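Side-chain contacts in dihydrolipoyl dehydrogenase (Elizabethkingia anophelis NUHP1, PDB 6UZI), which probably oxidises protein-bound dihydrolipoyl groups at the expense of NAD(+), using one FAD per subunit and a redox-active disulfide: residues Pro160-Asp165 against Cys275-Gly280; Leu417-Ile422 against Ala431-Ala436. One frame throughout, in Å; residues are numbered along the deposited sequence.

Interaction 1: residues Pro160-Asp165 against Cys275-Gly280; sequences PFITLD and CLVSVG
The two backbones come nearest at L164 and V277, whose CA atoms are still 8.8 Å apart, so everything that joins them is side chain. Residues 160-165 run as an irregular loop, while 275-277 is the end of strand 274-277, after which 278-280 turns away. V277 is the meeting point for both loop side chains. I162 and V277 each send CB toward the opposite segment and meet tip to tip: CD1 of I162 lies 3.9 Å from CG2 of V277 and 4.1 Å from its CG1, close to both methyls of the fork. An extended end (I162 chi2 -179°) carries CD1 that far, and the branch methyl CG2 of I162 also lies 4.1 Å from V277 CG2. The CA-CB bond of L164 runs along the gap rather than into it, but its CD2 comes to within 4.1 Å of CG2 of V277, meeting the valine at a slant. That one methyl of V277 therefore touches both loop residues; with CG1 anti to the backbone N (chi1 -176°), CG2 is left anti to the carbonyl carbon. Strand 274-277 belongs to the parallel five-stranded Rossmann sheet of the NAD-binding half, between strands 169-170 and 184-188, and G280, three residues past its end, is predicted to bind NAD(+). The loop itself leads into strand 169-170, and I162 and L164 both rest on V169 of that strand. I162 reaches V249 of strand 245-252 as well, while the carboxylate of D165 accepts bonds from the backbone N of E167, R168 and V169 and forms a salt bridge with R251.

Interaction 2: residues Leu417-Ile422 against Ala431-Ala436; sequences LGVHMI and AEAVVA
V419 lays its whole isopropyl group over the methyl of A433. A433 CB is 3.6 Å from both CB and CG1 of V419 and 3.7 Å from its CG2, so the methyl lies against the branch point of the valine, with the two prongs about equally near, instead of meeting one prong of the fork. CG1 stands anti to the backbone N (chi1 -178°), and the two prongs straddle the alanine. Both residues direct CB toward the other segment, and the small alanine lets helix and strand approach closely, with the CA atoms of V419 and A433 6.4 Å apart. Two positions along the strand, on the same face, M421 comes in from the side. Its chain is extended beyond CG (chi2 -179°), which takes the terminal methyl CE to within 4.1 Å of A433 CB. A single alanine methyl is thus touched by a valine and by the end of a methionine, a wholly apolar, buried meeting of sheet and helix. The two elements follow each other in the chain, strand 416-423 turning back into helix 426-438, which packs on one face of the antiparallel sheet of the dimerisation domain. M421 also lies against I405 of the adjacent strand 404-410 and against A426, M429 and I430 early in the helix. H420 and I422 serve the other sheet face, touching L225 of helix 223-236. Elsewhere on helix 426-438, A431, E432, V434 and V435 pack on the second subunit, so the helix stands between its own sheet and the dimer partner.

Overall arrangement
Interactions 1 and 2 sit on opposite sides of the chain's centre, about 34 Å apart between their centres and about 18 Å at the nearest atoms, and they share no helix or strand. Both are small and purely apolar, and each converges on one residue. Interaction 1 lays an irregular loop against a strand of the parallel NAD-binding sheet; two of its touching residues are buried, while L164 is exposed. Interaction 2 is core throughout, joining a strand and the helix that follows it in the dimerisation domain. No other subunit touches 160-165 or 275-280, whereas A431, E432, V434 and V435 of the helix pack against the partner chain.

Interaction 1: residues Pro160-Asp165 against Cys275-Gly280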
loop_
_atom_site.group_PDB
_atom_site.type_symbol
_atom_site.label_atom_id
_atom_site.label_comp_id
_atom_site.label_asym_id
_atom_site.label_seq_id
_atom_site.Cartn_x
_atom_site.Cartn_y
_atom_site.Cartn_z
ATOM N N PRO A 160 30.859 -12.332 -21.296
ATOM C CA PRO A 160 32.053 -13.195 -21.329
ATOM C C PRO A 160 33.361 -12.469 -21.079
ATOM O O PRO A 160 34.301 -13.096 -20.574
ATOM C CB PRO A 160 32.000 -13.806 -22.734
ATOM C CG PRO A 160 30.517 -13.790 -23.075
ATOM C CD PRO A 160 29.998 -12.518 -22.477
ATOM N N PHE A 161 33.464 -11.178 -21.402
ATOM C CA PHE A 161 34.738 -10.475 -21.273
ATOM C C PHE A 161 34.950 -9.882 -19.888
ATOM O O PHE A 161 35.997 -9.262 -19.653
ATOM C CB PHE A 161 34.858 -9.354 -22.311
ATOM C CG PHE A 161 33.747 -8.342 -22.256
ATOM C CD1 PHE A 161 33.786 -7.304 -21.333
ATOM C CD2 PHE A 161 32.674 -8.415 -23.124
ATOM C CE1 PHE A 161 32.778 -6.371 -21.271
ATOM C CE2 PHE A 161 31.667 -7.483 -23.071
ATOM C CZ PHE A 161 31.721 -6.458 -22.142
ATOM N N ILE A 162 33.964 -10.006 -18.991
ATOM C CA ILE A 162 34.076 -9.498 -17.628
ATOM C C ILE A 162 34.633 -10.593 -16.724
ATOM O O ILE A 162 34.139 -11.725 -16.721
ATOM C CB ILE A 162 32.721 -8.994 -17.110
ATOM C CG1 ILE A 162 32.216 -7.841 -17.974
ATOM C CG2 ILE A 162 32.849 -8.543 -15.667
ATOM C CD1 ILE A 162 30.883 -7.265 -17.527
ATOM N N THR A 163 35.644 -10.247 -15.937
ATOM C CA THR A 163 36.239 -11.158 -14.963
ATOM C C THR A 163 35.732 -10.751 -13.583
ATOM O O THR A 163 36.227 -9.794 -12.983
ATOM C CB THR A 163 37.767 -11.117 -15.020
ATOM O OG1 THR A 163 38.237 -11.554 -16.307
ATOM C CG2 THR A 163 38.354 -12.004 -13.939
ATOM N N LEU A 164 34.731 -11.468 -13.088
ATOM C CA LEU A 164 34.193 -11.180 -11.767
ATOM C C LEU A 164 35.178 -11.646 -10.702
ATOM O O LEU A 164 35.720 -12.749 -10.790
ATOM C CB LEU A 164 32.843 -11.871 -11.580
ATOM C CG LEU A 164 31.684 -11.471 -12.485
ATOM C CD1 LEU A 164 30.629 -12.561 -12.489
ATOM C CD2 LEU A 164 31.090 -10.154 -12.012
ATOM N N ASP A 165 35.426 -10.796 -9.704
ATOM C CA ASP A 165 36.393 -11.106 -8.663
ATOM C C ASP A 165 35.803 -11.131 -7.261
ATOM O O ASP A 165 36.556 -11.312 -6.297
ATOM C CB ASP A 165 37.570 -10.118 -8.711
ATOM C CG ASP A 165 37.141 -8.664 -8.535
ATOM O OD1 ASP A 165 37.882 -7.780 -9.012
ATOM O OD2 ASP A 165 36.066 -8.398 -7.954
ATOM N N CYS A 275 32.045 -1.969 -9.416
ATOM C CA CYS A 275 31.271 -2.210 -10.630
ATOM C C CYS A 275 30.353 -3.409 -10.440
ATOM O O CYS A 275 30.824 -4.526 -10.195
ATOM C CB CYS A 275 32.181 -2.429 -11.836
ATOM S SG CYS A 275 31.214 -2.805 -13.309
ATOM N N LEU A 276 29.047 -3.179 -10.580
ATOM C CA LEU A 276 28.012 -4.200 -10.435
ATOM C C LEU A 276 27.461 -4.571 -11.809
ATOM O O LEU A 276 26.973 -3.703 -12.544
ATOM C CB LEU A 276 26.896 -3.705 -9.515
ATOM C CG LEU A 276 25.534 -4.406 -9.493
ATOM C CD1 LEU A 276 25.616 -5.829 -8.976
ATOM C CD2 LEU A 276 24.572 -3.587 -8.641
ATOM N N VAL A 277 27.521 -5.854 -12.138
ATOM C CA VAL A 277 27.050 -6.381 -13.416
ATOM C C VAL A 277 25.633 -6.926 -13.239
ATOM O O VAL A 277 25.420 -7.946 -12.573
ATOM C CB VAL A 277 27.994 -7.462 -13.948
ATOM C CG1 VAL A 277 27.532 -7.923 -15.309
ATOM C CG2 VAL A 277 29.414 -6.940 -13.982
ATOM N N SER A 278 24.653 -6.247 -13.833
ATOM C CA SER A 278 23.247 -6.627 -13.750
ATOM C C SER A 278 22.694 -6.717 -15.169
ATOM O O SER A 278 21.962 -5.839 -15.626
ATOM C CB SER A 278 22.456 -5.629 -12.908
ATOM O OG SER A 278 23.010 -5.521 -11.613
ATOM N N VAL A 279 23.084 -7.767 -15.883
ATOM C CA VAL A 279 22.702 -7.944 -17.276
ATOM C C VAL A 279 21.632 -9.008 -17.444
ATOM O O VAL A 279 21.451 -9.522 -18.550
ATOM C CB VAL A 279 23.918 -8.251 -18.166
ATOM C CG1 VAL A 279 24.813 -7.031 -18.269
ATOM C CG2 VAL A 279 24.685 -9.451 -17.620
ATOM N N GLY A 280 20.978 -9.420 -16.368
ATOM C CA GLY A 280 19.878 -10.351 -16.465
ATOM C C GLY A 280 20.127 -11.609 -15.662
ATOM O O GLY A 280 21.130 -11.750 -14.964
#

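Interaction 2: residues Leu417-Ile422 against Ala431-Ala436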
loop_
_atom_site.group_PDB
_atom_site.type_symbol
_atom_site.label_atom_id
_atom_site.label_comp_id
_atom_site.label_asym_id
_atom_site.label_seq_id
_atom_site.Cartn_x
_atom_site.Cartn_y
_atom_site.Cartn_z
ATOM N N LEU A 417 -7.464 -3.015 -19.867
ATOM C CA LEU A 417 -6.518 -3.931 -20.489
ATOM C C LEU A 417 -5.132 -3.912 -19.850
ATOM O O LEU A 417 -4.383 -4.880 -20.016
ATOM C CB LEU A 417 -6.396 -3.615 -21.987
ATOM C CG LEU A 417 -7.690 -3.655 -22.803
ATOM C CD1 LEU A 417 -7.407 -3.278 -24.238
ATOM C CD2 LEU A 417 -8.321 -5.034 -22.753
ATOM N N GLY A 418 -4.778 -2.853 -19.124
ATOM C CA GLY A 418 -3.497 -2.762 -18.446
ATOM C C GLY A 418 -3.449 -1.581 -17.496
ATOM O O GLY A 418 -4.010 -0.523 -17.795
ATOM N N VAL A 419 -2.794 -1.750 -16.347
ATOM C CA VAL A 419 -2.665 -0.713 -15.324
ATOM C C VAL A 419 -1.193 -0.595 -14.971
ATOM O O VAL A 419 -0.550 -1.597 -14.645
ATOM C CB VAL A 419 -3.506 -1.040 -14.071
ATOM C CG1 VAL A 419 -3.402 0.062 -13.027
ATOM C CG2 VAL A 419 -4.961 -1.237 -14.450
ATOM N N HIS A 420 -0.658 0.623 -15.034
ATOM C CA HIS A 420 0.780 0.846 -14.896
ATOM C C HIS A 420 1.031 1.995 -13.932
ATOM O O HIS A 420 0.593 3.123 -14.175
ATOM C CB HIS A 420 1.401 1.120 -16.269
ATOM C CG HIS A 420 1.115 0.043 -17.271
ATOM N ND1 HIS A 420 1.817 -1.142 -17.313
ATOM C CD2 HIS A 420 0.184 -0.039 -18.251
ATOM C CE1 HIS A 420 1.342 -1.901 -18.286
ATOM N NE2 HIS A 420 0.349 -1.257 -18.868
ATOM N N MET A 421 1.768 1.716 -12.860
ATOM C CA MET A 421 1.897 2.625 -11.733
ATOM C C MET A 421 3.355 2.945 -11.460
ATOM O O MET A 421 4.228 2.075 -11.556
ATOM C CB MET A 421 1.294 2.026 -10.456
ATOM C CG MET A 421 -0.030 1.325 -10.616
ATOM S SD MET A 421 -0.562 0.733 -8.996
ATOM C CE MET A 421 -2.209 0.138 -9.385
ATOM N N ILE A 422 3.609 4.198 -11.106
ATOM C CA ILE A 422 4.846 4.577 -10.444
ATOM C C ILE A 422 4.471 5.608 -9.390
ATOM O O ILE A 422 3.826 6.613 -9.704
ATOM C CB ILE A 422 5.906 5.120 -11.423
ATOM C CG1 ILE A 422 7.162 5.545 -10.669
ATOM C CG2 ILE A 422 5.360 6.266 -12.273
ATOM C CD1 ILE A 422 8.310 5.827 -11.574
ATOM N N ALA A 431 -2.141 -4.570 -6.425
ATOM C CA ALA A 431 -3.048 -5.684 -6.164
ATOM C C ALA A 431 -4.486 -5.330 -6.529
ATOM O O ALA A 431 -5.238 -6.186 -7.014
ATOM C CB ALA A 431 -2.937 -6.130 -4.706
ATOM N N GLU A 432 -4.889 -4.076 -6.310
ATOM C CA GLU A 432 -6.228 -3.653 -6.712
ATOM C C GLU A 432 -6.434 -3.840 -8.207
ATOM O O GLU A 432 -7.477 -4.341 -8.641
ATOM C CB GLU A 432 -6.462 -2.191 -6.319
ATOM C CG GLU A 432 -7.783 -1.613 -6.802
ATOM C CD GLU A 432 -7.929 -0.122 -6.508
ATOM O OE1 GLU A 432 -7.104 0.432 -5.752
ATOM O OE2 GLU A 432 -8.872 0.502 -7.040
ATOM N N ALA A 433 -5.431 -3.476 -9.010
ATOM C CA ALA A 433 -5.550 -3.631 -10.454
ATOM C C ALA A 433 -5.568 -5.101 -10.845
ATOM O O ALA A 433 -6.295 -5.492 -11.765
ATOM C CB ALA A 433 -4.413 -2.895 -11.162
ATOM N N VAL A 434 -4.783 -5.932 -10.153
ATOM C CA VAL A 434 -4.769 -7.357 -10.467
ATOM C C VAL A 434 -6.153 -7.954 -10.261
ATOM O O VAL A 434 -6.691 -8.635 -11.142
ATOM C CB VAL A 434 -3.713 -8.093 -9.622
ATOM C CG1 VAL A 434 -3.697 -9.561 -9.971
ATOM C CG2 VAL A 434 -2.345 -7.503 -9.858
ATOM N N VAL A 435 -6.760 -7.686 -9.102
ATOM C CA VAL A 435 -8.091 -8.221 -8.826
ATOM C C VAL A 435 -9.105 -7.631 -9.790
ATOM O O VAL A 435 -9.988 -8.334 -10.298
ATOM C CB VAL A 435 -8.486 -7.963 -7.360
ATOM C CG1 VAL A 435 -9.924 -8.388 -7.117
ATOM C CG2 VAL A 435 -7.551 -8.714 -6.429
ATOM N N ALA A 436 -8.970 -6.338 -10.087
ATOM C CA ALA A 436 -9.880 -5.692 -11.022
ATOM C C ALA A 436 -9.852 -6.383 -12.378
ATOM O O ALA A 436 -10.903 -6.682 -12.956
ATOM C CB ALA A 436 -9.522 -4.213 -11.155
#